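Local coordinates for protein catechol 2,3-dioxygenase (Rhodococcus sp., PDB 2WL9) that catalyses, as an iron-dependent type I extradiol dioxygenase, the oxygen-driven ring opening of catechols, probably during the breakdown of aromatic hydrocarbons, at residues Gly259-Pro264 with Tyr292-Pro297; Asp228-Gln233 with Leu250-Ala255; Met28-Val33 with Leu213-Thr218; Arg162-Leu167 with Leu199-Gly204. All blocks are in the same frame, centred on the assembly; numbering follows the deposited sequence. Where two conformers were deposited one is given.

Contact 1 of 4, residues Gly259-Pro264 with Tyr292-Pro297; sequences GWLWEP and YGLDIP. With FE (Fe (III) ion), chain K.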
loop_
_atom_site.group_PDB
_atom_site.type_symbol
_atom_site.label_atom_id
_atom_site.label_comp_id
_atom_site.label_asym_id
_atom_site.label_seq_id
_atom_site.Cartn_x
_atom_site.Cartn_y
_atom_site.Cartn_z
ATOM N N GLY C 259 20.215 13.839 -41.024
ATOM C CA GLY C 259 20.786 15.154 -40.770
ATOM C C GLY C 259 20.024 15.999 -39.767
ATOM O O GLY C 259 20.361 17.163 -39.565
ATOM N N TRP C 260 18.984 15.427 -39.159
ATOM C CA TRP C 260 18.314 16.072 -38.023
ATOM C C TRP C 260 18.595 15.297 -36.731
ATOM O O TRP C 260 19.444 14.400 -36.729
ATOM C CB TRP C 260 16.811 16.326 -38.279
ATOM C CG TRP C 260 15.983 15.147 -38.724
ATOM C CD1 TRP C 260 15.913 14.618 -39.983
ATOM C CD2 TRP C 260 15.058 14.397 -37.927
ATOM N NE1 TRP C 260 15.032 13.562 -40.008
ATOM C CE2 TRP C 260 14.491 13.407 -38.760
ATOM C CE3 TRP C 260 14.665 14.455 -36.582
ATOM C CZ2 TRP C 260 13.547 12.478 -38.292
ATOM C CZ3 TRP C 260 13.728 13.532 -36.119
ATOM C CH2 TRP C 260 13.183 12.559 -36.974
ATOM N N LEU C 261 17.903 15.642 -35.647
ATOM C CA LEU C 261 18.294 15.167 -34.316
ATOM C C LEU C 261 17.351 14.171 -33.659
ATOM O O LEU C 261 16.136 14.309 -33.731
ATOM C CB LEU C 261 18.483 16.350 -33.363
ATOM C CG LEU C 261 19.538 17.399 -33.707
ATOM C CD1 LEU C 261 19.449 18.521 -32.700
ATOM C CD2 LEU C 261 20.912 16.780 -33.681
ATOM N N TRP C 262 17.936 13.170 -33.008
ATOM C CA TRP C 262 17.205 12.350 -32.046
ATOM C C TRP C 262 17.718 12.640 -30.640
ATOM O O TRP C 262 18.911 12.880 -30.440
ATOM C CB TRP C 262 17.338 10.864 -32.375
ATOM C CG TRP C 262 16.358 10.382 -33.398
ATOM C CD1 TRP C 262 15.683 11.142 -34.315
ATOM C CD2 TRP C 262 15.964 9.023 -33.637
ATOM N NE1 TRP C 262 14.879 10.344 -35.093
ATOM C CE2 TRP C 262 15.037 9.039 -34.702
ATOM C CE3 TRP C 262 16.304 7.794 -33.050
ATOM C CZ2 TRP C 262 14.441 7.873 -35.199
ATOM C CZ3 TRP C 262 15.711 6.626 -33.550
ATOM C CH2 TRP C 262 14.786 6.680 -34.609
ATOM N N GLU C 263 16.803 12.607 -29.677
ATOM C CA GLU C 263 17.101 12.940 -28.300
ATOM C C GLU C 263 16.748 11.753 -27.391
ATOM O O GLU C 263 15.648 11.697 -26.850
ATOM C CB GLU C 263 16.327 14.206 -27.902
ATOM C CG GLU C 263 16.642 14.763 -26.511
ATOM C CD GLU C 263 15.507 15.619 -25.946
ATOM O OE1 GLU C 263 14.550 15.935 -26.686
ATOM O OE2 GLU C 263 15.578 15.993 -24.763
ATOM N N PRO C 264 17.682 10.791 -27.237
ATOM C CA PRO C 264 17.467 9.681 -26.312
ATOM C C PRO C 264 17.407 10.198 -24.880
ATOM O O PRO C 264 18.202 11.060 -24.503
ATOM C CB PRO C 264 18.714 8.813 -26.508
ATOM C CG PRO C 264 19.226 9.189 -27.855
ATOM C CD PRO C 264 18.953 10.644 -27.969
ATOM N N TYR C 292 22.664 22.292 -35.973
ATOM C CA TYR C 292 21.467 21.450 -36.027
ATOM C C TYR C 292 20.217 22.171 -35.508
ATOM O O TYR C 292 19.195 21.537 -35.227
ATOM C CB TYR C 292 21.693 20.134 -35.270
ATOM C CG TYR C 292 22.670 19.182 -35.935
ATOM C CD1 TYR C 292 24.048 19.312 -35.739
ATOM C CD2 TYR C 292 22.217 18.150 -36.750
ATOM C CE1 TYR C 292 24.949 18.436 -36.343
ATOM C CE2 TYR C 292 23.107 17.269 -37.359
ATOM C CZ TYR C 292 24.468 17.418 -37.154
ATOM O OH TYR C 292 25.346 16.549 -37.758
ATOM N N GLY C 293 20.311 23.496 -35.389
ATOM C CA GLY C 293 19.166 24.337 -35.029
ATOM C C GLY C 293 18.932 24.508 -33.537
ATOM O O GLY C 293 17.930 25.091 -33.128
ATOM N N LEU C 294 19.839 24.033 -32.718
ATOM C CA LEU C 294 19.763 24.115 -31.271
ATOM C C LEU C 294 21.060 24.680 -30.737
ATOM O O LEU C 294 21.609 24.189 -29.800
ATOM C CB LEU C 294 19.489 22.760 -30.639
ATOM C CG LEU C 294 18.108 22.129 -30.792
ATOM C CD1 LEU C 294 18.066 20.740 -30.308
ATOM C CD2 LEU C 294 17.021 22.882 -30.134
ATOM N N ASP C 295 21.538 25.739 -31.343
ATOM C CA ASP C 295 22.788 26.342 -30.959
ATOM C C ASP C 295 22.621 27.378 -29.868
ATOM O O ASP C 295 23.536 28.056 -29.487
ATOM C CB ASP C 295 23.530 26.850 -32.162
ATOM C CG ASP C 295 24.082 25.750 -32.960
ATOM O OD1 ASP C 295 24.365 24.746 -32.368
ATOM O OD2 ASP C 295 24.205 25.872 -34.143
ATOM N N ILE C 296 21.409 27.515 -29.403
ATOM C CA ILE C 296 21.085 28.452 -28.371
ATOM C C ILE C 296 21.730 28.133 -26.987
ATOM O O ILE C 296 21.974 26.998 -26.674
ATOM C CB ILE C 296 19.553 28.697 -28.400
ATOM C CG1 ILE C 296 19.111 29.590 -27.291
ATOM C CG2 ILE C 296 18.749 27.446 -28.518
ATOM C CD1 ILE C 296 19.075 30.978 -27.710
ATOM N N PRO C 297 22.064 29.133 -26.192
ATOM C CA PRO C 297 22.682 28.865 -24.894
ATOM C C PRO C 297 21.581 28.553 -23.907
ATOM O O PRO C 297 20.817 29.379 -23.582
ATOM C CB PRO C 297 23.363 30.202 -24.545
ATOM C CG PRO C 297 22.843 31.155 -25.458
ATOM C CD PRO C 297 22.483 30.431 -26.704
HETATM FE FE FE K . 13.094 17.715 -26.493
#
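Leu261 and Tyr292 meet because both side chains leave the backbone with CG opposite the carbonyl carbon (chi1 -60° and -70°), which brings the fork of the leucine up against the base of the tyrosine. Leu261 divides its two methyls between two neighbours. CD2 lies obliquely against the ring, 3.6 Å from Tyr292 CD2, while CD1 runs past the leucine on the other segment and comes within 3.5 Å of Leu294 CD1. From the other side of the ring plane Gly259 O approaches Tyr292 CD2 at 3.5 Å, again obliquely. Gly259 itself has a positive phi of 87°, at which a CB would collide with the preceding carbonyl oxygen. No hydrogen bond spans the two segments; the phenol oxygen of Tyr292 bonds instead to Asp236. The strand beginning at Leu261 carries the carboxylate of the iron site of extradiol dioxygenases, built on two histidines and one carboxylate: Glu263 OE1 binds the iron(III) ion at 2.3 Å, alongside the imidazoles of His149 and His212. Glu263 extends from its strand with CG anti to the backbone N, and its second oxygen, OE2, is hydrogen-bonded to Thr251, which limits rotation of the carboxylate. The loop 292-297 covers the Leu261 side chain and does not touch Glu263. Leu294 also packs on Tyr253, and Leu261 on His212, both residues of the iron site.

Contact 2 of 4, residues Asp228-Gln233 with Leu250-Ala255; sequences DLVRQQ and LTFYCA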
loop_
_atom_site.group_PDB
_atom_site.type_symbol
_atom_site.label_atom_id
_atom_site.label_comp_id
_atom_site.label_asym_id
_atom_site.label_seq_id
_atom_site.Cartn_x
_atom_site.Cartn_y
_atom_site.Cartn_z
ATOM N N ASP C 228 27.105 5.727 -25.015
ATOM C CA ASP C 228 28.444 5.185 -25.222
ATOM C C ASP C 228 28.678 4.804 -26.681
ATOM O O ASP C 228 29.770 5.019 -27.214
ATOM C CB ASP C 228 28.708 3.983 -24.307
ATOM C CG ASP C 228 29.214 4.391 -22.925
ATOM O OD1 ASP C 228 29.347 5.606 -22.648
ATOM O OD2 ASP C 228 29.483 3.483 -22.114
ATOM N N LEU C 229 27.645 4.243 -27.306
ATOM C CA LEU C 229 27.687 3.864 -28.714
ATOM C C LEU C 229 27.789 5.056 -29.660
ATOM O O LEU C 229 28.619 5.047 -30.570
ATOM C CB LEU C 229 26.485 2.982 -29.084
ATOM C CG LEU C 229 26.765 1.488 -29.279
ATOM C CD1 LEU C 229 25.473 0.703 -29.455
ATOM C CD2 LEU C 229 27.700 1.253 -30.466
ATOM N N VAL C 230 26.951 6.073 -29.443
ATOM C CA VAL C 230 26.990 7.307 -30.235
ATOM C C VAL C 230 28.401 7.896 -30.240
ATOM O O VAL C 230 28.925 8.269 -31.302
ATOM C CB VAL C 230 25.960 8.368 -29.718
ATOM C CG1 VAL C 230 26.206 9.734 -30.347
ATOM C CG2 VAL C 230 24.535 7.919 -30.003
ATOM N N ARG C 231 28.998 7.951 -29.047
ATOM C CA ARG C 231 30.343 8.493 -28.846
ATOM C C ARG C 231 31.402 7.632 -29.533
ATOM O O ARG C 231 32.338 8.153 -30.153
ATOM C CB ARG C 231 30.651 8.597 -27.349
ATOM C CG ARG C 231 29.851 9.652 -26.604
ATOM C CD ARG C 231 30.275 11.042 -27.013
ATOM N NE ARG C 231 29.578 12.081 -26.265
ATOM C CZ ARG C 231 29.613 13.366 -26.591
ATOM N NH1 ARG C 231 30.310 13.751 -27.652
ATOM N NH2 ARG C 231 28.956 14.262 -25.867
ATOM N N GLN C 232 31.253 6.313 -29.409
ATOM C CA GLN C 232 32.157 5.354 -30.043
ATOM C C GLN C 232 32.077 5.427 -31.573
ATOM O O GLN C 232 33.098 5.341 -32.253
ATOM C CB GLN C 232 31.851 3.927 -29.572
ATOM C CG GLN C 232 32.911 2.894 -29.972
ATOM C CD GLN C 232 32.516 1.462 -29.641
ATOM O OE1 GLN C 232 31.387 1.031 -29.897
ATOM N NE2 GLN C 232 33.456 0.713 -29.077
ATOM N N GLN C 233 30.867 5.594 -32.104
ATOM C CA GLN C 233 30.659 5.612 -33.558
ATOM C C GLN C 233 30.905 6.997 -34.172
ATOM O O GLN C 233 30.661 7.211 -35.365
ATOM C CB GLN C 233 29.264 5.084 -33.918
ATOM C CG GLN C 233 29.063 3.596 -33.615
ATOM C CD GLN C 233 27.903 2.975 -34.387
ATOM O OE1 GLN C 233 27.515 3.458 -35.456
ATOM N NE2 GLN C 233 27.343 1.893 -33.844
ATOM N N LEU C 250 16.587 13.295 -18.225
ATOM C CA LEU C 250 18.021 13.206 -18.513
ATOM C C LEU C 250 18.232 12.781 -19.960
ATOM O O LEU C 250 17.944 11.638 -20.318
ATOM C CB LEU C 250 18.709 12.221 -17.564
ATOM C CG LEU C 250 20.237 12.290 -17.512
ATOM C CD1 LEU C 250 20.691 13.624 -16.923
ATOM C CD2 LEU C 250 20.794 11.135 -16.696
ATOM N N THR C 251 18.734 13.698 -20.790
ATOM C CA THR C 251 18.773 13.472 -22.243
ATOM C C THR C 251 20.007 14.061 -22.913
ATOM O O THR C 251 20.637 14.963 -22.378
ATOM C CB THR C 251 17.549 14.098 -22.971
ATOM O OG1 THR C 251 17.744 15.515 -23.124
ATOM C CG2 THR C 251 16.224 13.835 -22.253
ATOM N N PHE C 252 20.343 13.543 -24.093
ATOM C CA PHE C 252 21.296 14.208 -24.972
ATOM C C PHE C 252 20.692 14.308 -26.374
ATOM O O PHE C 252 19.702 13.637 -26.667
ATOM C CB PHE C 252 22.666 13.510 -24.960
ATOM C CG PHE C 252 22.676 12.153 -25.594
ATOM C CD1 PHE C 252 23.156 11.988 -26.891
ATOM C CD2 PHE C 252 22.232 11.032 -24.898
ATOM C CE1 PHE C 252 23.181 10.734 -27.485
ATOM C CE2 PHE C 252 22.254 9.772 -25.489
ATOM C CZ PHE C 252 22.731 9.627 -26.787
ATOM N N TYR C 253 21.267 15.163 -27.215
ATOM C CA TYR C 253 20.792 15.367 -28.583
ATOM C C TYR C 253 21.900 15.008 -29.564
ATOM O O TYR C 253 22.993 15.580 -29.495
ATOM C CB TYR C 253 20.412 16.834 -28.806
ATOM C CG TYR C 253 19.169 17.328 -28.094
ATOM C CD1 TYR C 253 17.999 17.580 -28.809
ATOM C CD2 TYR C 253 19.172 17.583 -26.721
ATOM C CE1 TYR C 253 16.851 18.057 -28.179
ATOM C CE2 TYR C 253 18.022 18.064 -26.073
ATOM C CZ TYR C 253 16.864 18.303 -26.817
ATOM O OH TYR C 253 15.710 18.772 -26.214
ATOM N N CYS C 254 21.613 14.089 -30.487
ATOM C CA CYS C 254 22.606 13.613 -31.451
ATOM C C CYS C 254 22.045 13.525 -32.870
ATOM O O CYS C 254 20.833 13.430 -33.057
ATOM C CB CYS C 254 23.185 12.259 -31.019
ATOM S SG CYS C 254 22.043 10.841 -31.071
ATOM N N ALA C 255 22.939 13.551 -33.859
ATOM C CA ALA C 255 22.557 13.483 -35.276
ATOM C C ALA C 255 22.021 12.116 -35.678
ATOM O O ALA C 255 22.493 11.089 -35.198
ATOM C CB ALA C 255 23.740 13.852 -36.166
#
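Val230 reaches from the helix to the strand with both of its methyl groups, each meeting a different part of the opposing surface. CG2 sits at the edge of the Phe252 ring, near its plane, 4.0 Å from Phe252 CE1, and at the same distance from Cys254 SG. CG1, anti to the backbone N (chi1 168°), instead faces the cysteine stem, 4.0 Å from Cys254 CB. Phe252 and Cys254 lie two residues apart on the strand and point to the same side of the sheet, so one valine bridges them. The helix thus packs across that face, with 7.8 Å between Val230 CA and Cys254 CA. All three touching residues are buried, and the Phe252 ring is further enclosed by an edge-to-face meeting with His227. Away from the strand the contact loosens: Gln232 and Gln233 are exposed, and Asp228, which points away, bonds through OD2 to Gly284 N of a second subunit. On the strand, the intervening Tyr253, a residue of the iron site, points to the other side of the sheet. With no hydrogen bond across it, the contact rests on dispersion and burial of apolar surface, and leaves the polar groups to partners elsewhere.

Contact 3 of 4, residues Met28-Val33 with Leu213-Thr218; sequences MGMQVV and LMIEYT
The junction between the N-terminal and C-terminal halves of the two-domain extradiol dioxygenase fold is where the turn leading into strand 31-33 meets strand 210-217. Its one polar tie runs from Tyr217 OH, as donor, to Met28 O at 2.7 Å. The hydroxyl approaches at a C=O...O angle of 117° and lies 21° off the carbonyl plane, while the oxygen in turn sits at the edge of the phenol ring, 3.3 Å from Tyr217 CE1. A buried carbonyl is thereby satisfied at the bend made by Gly29, whose phi is positive. Tyr217 OH also has a weak bond with Arg134. Apart from this bonding the contact is mostly apolar. Met30, its chain extended beyond CG, meets Ile215 tip to tip, and Met30 CE rests against both branches of the isoleucine, 3.8 Å from Ile215 CG2 and from Ile215 CD1. Met28, bent at chi2 (-51°), crosses the Tyr217 side chain at about a right angle and brings its SD to 4.0 Å from Tyr217 OH; Met28 CB touches Ile215 CD1 more loosely, at 4.3 Å. Strand 261-266 flanks this packing, where Met30 rests on Trp262 and Met28 on Pro264. Helix 220-232 covers Tyr217 through Leu223 and Ala226, whereas strand 40-44 backs Met30 through Leu43.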
loop_
_atom_site.group_PDB
_atom_site.type_symbol
_atom_site.label_atom_id
_atom_site.label_comp_id
_atom_site.label_asym_id
_atom_site.label_seq_id
_atom_site.Cartn_x
_atom_site.Cartn_y
_atom_site.Cartn_z
ATOM N N MET C 28 20.001 2.513 -30.994
ATOM C CA MET C 28 18.875 2.951 -30.167
ATOM C C MET C 28 18.074 1.804 -29.552
ATOM O O MET C 28 17.494 1.961 -28.479
ATOM C CB MET C 28 17.967 3.936 -30.926
ATOM C CG MET C 28 18.665 5.249 -31.351
ATOM S SD MET C 28 19.549 6.088 -30.011
ATOM C CE MET C 28 20.503 7.300 -30.925
ATOM N N GLY C 29 18.054 0.653 -30.212
ATOM C CA GLY C 29 17.397 -0.532 -29.642
ATOM C C GLY C 29 16.018 -0.804 -30.213
ATOM O O GLY C 29 15.324 -1.729 -29.780
ATOM N N MET C 30 15.613 -0.001 -31.190
ATOM C CA MET C 30 14.342 -0.239 -31.881
ATOM C C MET C 30 14.389 -1.548 -32.655
ATOM O O MET C 30 15.462 -2.078 -32.923
ATOM C CB MET C 30 14.009 0.919 -32.816
ATOM C CG MET C 30 13.801 2.209 -32.065
ATOM S SD MET C 30 13.142 3.536 -33.063
ATOM C CE MET C 30 13.019 4.783 -31.786
ATOM N N GLN C 31 13.220 -2.074 -32.986
ATOM C CA GLN C 31 13.128 -3.307 -33.750
ATOM C C GLN C 31 12.806 -2.992 -35.198
ATOM O O GLN C 31 11.836 -2.294 -35.484
ATOM C CB GLN C 31 12.052 -4.228 -33.171
ATOM C CG GLN C 31 11.985 -5.585 -33.863
ATOM C CD GLN C 31 10.950 -6.507 -33.261
ATOM O OE1 GLN C 31 10.229 -6.134 -32.337
ATOM N NE2 GLN C 31 10.866 -7.720 -33.791
ATOM N N VAL C 32 13.629 -3.502 -36.109
ATOM C CA VAL C 32 13.362 -3.353 -37.535
ATOM C C VAL C 32 12.299 -4.371 -37.948
ATOM O O VAL C 32 12.408 -5.565 -37.638
ATOM C CB VAL C 32 14.642 -3.529 -38.402
ATOM C CG1 VAL C 32 14.298 -3.542 -39.873
ATOM C CG2 VAL C 32 15.653 -2.414 -38.116
ATOM N N VAL C 33 11.280 -3.877 -38.645
ATOM C CA VAL C 33 10.182 -4.697 -39.151
ATOM C C VAL C 33 10.088 -4.518 -40.672
ATOM O O VAL C 33 9.832 -3.417 -41.158
ATOM C CB VAL C 33 8.844 -4.327 -38.466
ATOM C CG1 VAL C 33 7.684 -5.131 -39.054
ATOM C CG2 VAL C 33 8.932 -4.542 -36.950
ATOM N N LEU C 213 13.328 14.418 -32.501
ATOM C CA LEU C 213 12.479 13.440 -31.896
ATOM C C LEU C 213 13.149 12.969 -30.621
ATOM O O LEU C 213 14.277 12.640 -30.622
ATOM C CB LEU C 213 12.243 12.248 -32.789
ATOM C CG LEU C 213 11.667 10.975 -32.198
ATOM C CD1 LEU C 213 10.307 11.179 -31.684
ATOM C CD2 LEU C 213 11.724 9.870 -33.150
ATOM N N MET C 214 12.381 12.941 -29.556
ATOM C CA MET C 214 12.817 12.433 -28.282
ATOM C C MET C 214 12.167 11.073 -28.033
ATOM O O MET C 214 11.039 10.927 -28.227
ATOM C CB MET C 214 12.400 13.375 -27.201
ATOM C CG MET C 214 12.793 13.016 -25.903
ATOM S SD MET C 214 11.911 11.737 -25.007
ATOM C CE MET C 214 12.611 11.796 -23.518
ATOM N N ILE C 215 12.966 10.111 -27.652
ATOM C CA ILE C 215 12.586 8.771 -27.318
ATOM C C ILE C 215 13.085 8.488 -25.874
ATOM O O ILE C 215 14.122 8.949 -25.461
ATOM C CB ILE C 215 13.102 7.717 -28.295
ATOM C CG1 ILE C 215 14.614 7.659 -28.326
ATOM C CG2 ILE C 215 12.523 7.884 -29.680
ATOM C CD1 ILE C 215 15.166 6.716 -29.289
ATOM N N GLU C 216 12.293 7.734 -25.138
ATOM C CA GLU C 216 12.575 7.556 -23.722
ATOM C C GLU C 216 12.754 6.087 -23.367
ATOM O O GLU C 216 11.929 5.254 -23.738
ATOM C CB GLU C 216 11.445 8.185 -22.899
ATOM C CG GLU C 216 11.714 8.239 -21.401
ATOM C CD GLU C 216 10.547 8.791 -20.623
ATOM O OE1 GLU C 216 9.546 9.204 -21.246
ATOM O OE2 GLU C 216 10.622 8.794 -19.378
ATOM N N TYR C 217 13.841 5.777 -22.655
ATOM C CA TYR C 217 14.064 4.443 -22.105
ATOM C C TYR C 217 13.459 4.318 -20.710
ATOM O O TYR C 217 13.415 5.304 -19.961
ATOM C CB TYR C 217 15.559 4.169 -21.997
ATOM C CG TYR C 217 16.302 4.096 -23.303
ATOM C CD1 TYR C 217 16.074 3.053 -24.204
ATOM C CD2 TYR C 217 17.270 5.054 -23.627
ATOM C CE1 TYR C 217 16.780 2.968 -25.396
ATOM C CE2 TYR C 217 17.981 4.981 -24.819
ATOM C CZ TYR C 217 17.726 3.939 -25.698
ATOM O OH TYR C 217 18.422 3.861 -26.877
ATOM N N THR C 218 13.010 3.113 -20.348
ATOM C CA THR C 218 12.560 2.855 -18.971
ATOM C C THR C 218 13.739 2.822 -17.997
ATOM O O THR C 218 13.607 3.234 -16.834
ATOM C CB THR C 218 11.761 1.527 -18.820
ATOM O OG1 THR C 218 12.572 0.422 -19.232
ATOM C CG2 THR C 218 10.468 1.552 -19.623
#

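Contact 4 of 4, residues Arg162-Leu167 with Leu199-Gly204; sequences RFYRLL and LAFGVG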
loop_
_atom_site.group_PDB
_atom_site.type_symbol
_atom_site.label_atom_id
_atom_site.label_comp_id
_atom_site.label_asym_id
_atom_site.label_seq_id
_atom_site.Cartn_x
_atom_site.Cartn_y
_atom_site.Cartn_z
ATOM N N ARG C 162 -3.496 27.424 -31.687
ATOM C CA ARG C 162 -4.954 27.303 -31.830
ATOM C C ARG C 162 -5.370 25.987 -32.494
ATOM O O ARG C 162 -6.316 25.330 -32.048
ATOM C CB ARG C 162 -5.539 28.480 -32.621
ATOM C CG ARG C 162 -5.368 29.840 -31.967
ATOM C CD ARG C 162 -6.092 30.914 -32.760
ATOM N NE ARG C 162 -5.641 32.255 -32.394
ATOM C CZ ARG C 162 -4.827 33.009 -33.131
ATOM N NH1 ARG C 162 -4.364 32.572 -34.296
ATOM N NH2 ARG C 162 -4.481 34.216 -32.703
ATOM N N PHE C 163 -4.659 25.616 -33.559
ATOM C CA PHE C 163 -4.903 24.357 -34.263
ATOM C C PHE C 163 -4.770 23.164 -33.319
ATOM O O PHE C 163 -5.686 22.350 -33.196
ATOM C CB PHE C 163 -3.945 24.220 -35.454
ATOM C CG PHE C 163 -3.978 22.867 -36.120
ATOM C CD1 PHE C 163 -5.013 22.531 -36.987
ATOM C CD2 PHE C 163 -2.963 21.939 -35.893
ATOM C CE1 PHE C 163 -5.047 21.288 -37.610
ATOM C CE2 PHE C 163 -2.986 20.686 -36.510
ATOM C CZ PHE C 163 -4.033 20.361 -37.374
ATOM N N TYR C 164 -3.632 23.066 -32.648
ATOM C CA TYR C 164 -3.389 21.941 -31.757
ATOM C C TYR C 164 -4.299 21.917 -30.527
ATOM O O TYR C 164 -4.616 20.842 -30.034
ATOM C CB TYR C 164 -1.905 21.812 -31.411
ATOM C CG TYR C 164 -1.107 21.318 -32.595
ATOM C CD1 TYR C 164 -1.230 19.998 -33.039
ATOM C CD2 TYR C 164 -0.252 22.171 -33.287
ATOM C CE1 TYR C 164 -0.519 19.542 -34.138
ATOM C CE2 TYR C 164 0.470 21.726 -34.391
ATOM C CZ TYR C 164 0.331 20.412 -34.807
ATOM O OH TYR C 164 1.045 19.960 -35.887
ATOM N N ARG C 165 -4.757 23.084 -30.069
ATOM C CA ARG C 165 -5.754 23.121 -28.993
ATOM C C ARG C 165 -7.063 22.486 -29.445
ATOM O O ARG C 165 -7.700 21.768 -28.679
ATOM C CB ARG C 165 -5.982 24.540 -28.472
ATOM C CG ARG C 165 -4.828 25.044 -27.637
ATOM C CD ARG C 165 -5.183 26.229 -26.761
ATOM N NE ARG C 165 -3.994 26.685 -26.039
ATOM C CZ ARG C 165 -3.494 27.914 -26.096
ATOM N NH1 ARG C 165 -4.087 28.852 -26.825
ATOM N NH2 ARG C 165 -2.393 28.212 -25.412
ATOM N N LEU C 166 -7.440 22.729 -30.699
ATOM C CA LEU C 166 -8.640 22.130 -31.285
ATOM C C LEU C 166 -8.519 20.605 -31.301
ATOM O O LEU C 166 -9.493 19.895 -31.030
ATOM C CB LEU C 166 -8.876 22.671 -32.705
ATOM C CG LEU C 166 -10.126 22.301 -33.522
ATOM C CD1 LEU C 166 -10.246 23.241 -34.700
ATOM C CD2 LEU C 166 -10.112 20.872 -34.035
ATOM N N LEU C 167 -7.321 20.112 -31.623
ATOM C CA LEU C 167 -7.037 18.672 -31.609
ATOM C C LEU C 167 -7.153 18.064 -30.212
ATOM O O LEU C 167 -7.333 16.858 -30.075
ATOM C CB LEU C 167 -5.658 18.373 -32.223
ATOM C CG LEU C 167 -5.664 17.812 -33.654
ATOM C CD1 LEU C 167 -6.347 18.753 -34.623
ATOM C CD2 LEU C 167 -4.247 17.483 -34.139
ATOM N N LEU C 199 4.695 17.593 -28.160
ATOM C CA LEU C 199 4.866 18.535 -29.266
ATOM C C LEU C 199 5.422 19.861 -28.781
ATOM O O LEU C 199 5.001 20.360 -27.736
ATOM C CB LEU C 199 3.512 18.768 -29.943
ATOM C CG LEU C 199 3.399 19.683 -31.159
ATOM C CD1 LEU C 199 4.253 19.159 -32.292
ATOM C CD2 LEU C 199 1.953 19.764 -31.573
ATOM N N ALA C 200 6.367 20.422 -29.544
ATOM C CA ALA C 200 6.871 21.770 -29.298
ATOM C C ALA C 200 7.207 22.494 -30.607
ATOM O O ALA C 200 7.451 21.856 -31.635
ATOM C CB ALA C 200 8.085 21.741 -28.369
ATOM N N PHE C 201 7.172 23.824 -30.565
ATOM C CA PHE C 201 7.476 24.666 -31.729
ATOM C C PHE C 201 7.752 26.122 -31.314
ATOM O O PHE C 201 7.619 26.477 -30.143
ATOM C CB PHE C 201 6.356 24.589 -32.782
ATOM C CG PHE C 201 4.969 24.700 -32.215
ATOM C CD1 PHE C 201 4.217 23.558 -31.952
ATOM C CD2 PHE C 201 4.408 25.945 -31.949
ATOM C CE1 PHE C 201 2.931 23.655 -31.424
ATOM C CE2 PHE C 201 3.130 26.053 -31.421
ATOM C CZ PHE C 201 2.387 24.904 -31.159
ATOM N N GLY C 202 8.133 26.957 -32.274
ATOM C CA GLY C 202 8.481 28.351 -31.979
ATOM C C GLY C 202 9.902 28.499 -31.471
ATOM O O GLY C 202 10.197 29.381 -30.660
ATOM N N VAL C 203 10.780 27.621 -31.952
ATOM C CA VAL C 203 12.210 27.667 -31.642
ATOM C C VAL C 203 12.981 28.449 -32.713
ATOM O O VAL C 203 14.217 28.436 -32.747
ATOM C CB VAL C 203 12.810 26.242 -31.506
ATOM C CG1 VAL C 203 12.199 25.511 -30.308
ATOM C CG2 VAL C 203 12.616 25.442 -32.799
ATOM N N GLY C 204 12.243 29.122 -33.588
ATOM C CA GLY C 204 12.843 29.922 -34.648
ATOM C C GLY C 204 13.070 29.155 -35.941
ATOM O O GLY C 204 12.636 28.001 -36.069
#
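Leu199 makes a CH-pi contact with Tyr164: its CD2 methyl stands 3.4 Å from the centroid of the Tyr164 ring and only 5° off the ring normal. Leu199 CD2 is accordingly nearly equidistant from all six ring carbons, the closest being Tyr164 CD1 at 3.5 Å. The leucine sets CG opposite its backbone N (chi1 -178°), which carries CD2 out to the ring, and crosses the tyrosine at about a right angle. Plain apolar packing adds a second, looser neighbour, with Phe201 CE1 meeting Tyr164 CD2 obliquely at 4.0 Å. Within the helix, Phe163 directs its CD2 atom over the centre of the opposite face of the Tyr164 ring, 3.5 Å above the plane. The polar end is served from elsewhere, since Tyr164 OH hydrogen-bonds to Asp110. Helix 157-167 here packs on the sheet that includes strands 149-152, 184-191 and 199-201, consistent with the beta-alpha-beta-beta-beta module of the glyoxalase superfamily. Ile152 and Met190, from the two strands beside 199-201, also touch Tyr164. Carbon on both faces and a hydrogen bond at the hydroxyl are consistent with a ring restricted in tilt and rotation, joined to the strand by dispersion and the weak CH-pi attraction.

From the N terminus, contact 3 opens first: residues 28-33 wait for 213-218, closing a loop of 179 residues that ties the N-terminal half to the sheet of the C-terminal half. Contact 4 is nested inside that loop, joining helix 157-167 to strand 199-201. Contact 2 then closes the short link from helix 220-232 to strand 250-255, and contact 1 follows in series, tying strand 261-266 to the C-terminal loop. None cross. Contacts 1, 2 and 3 touch: Glu263 N lies 2.7 Å from Leu213 O, and Trp262 N 2.9 Å from Cys254 O, across neighbouring strands. Contact 4 reaches the same sheet without touching them.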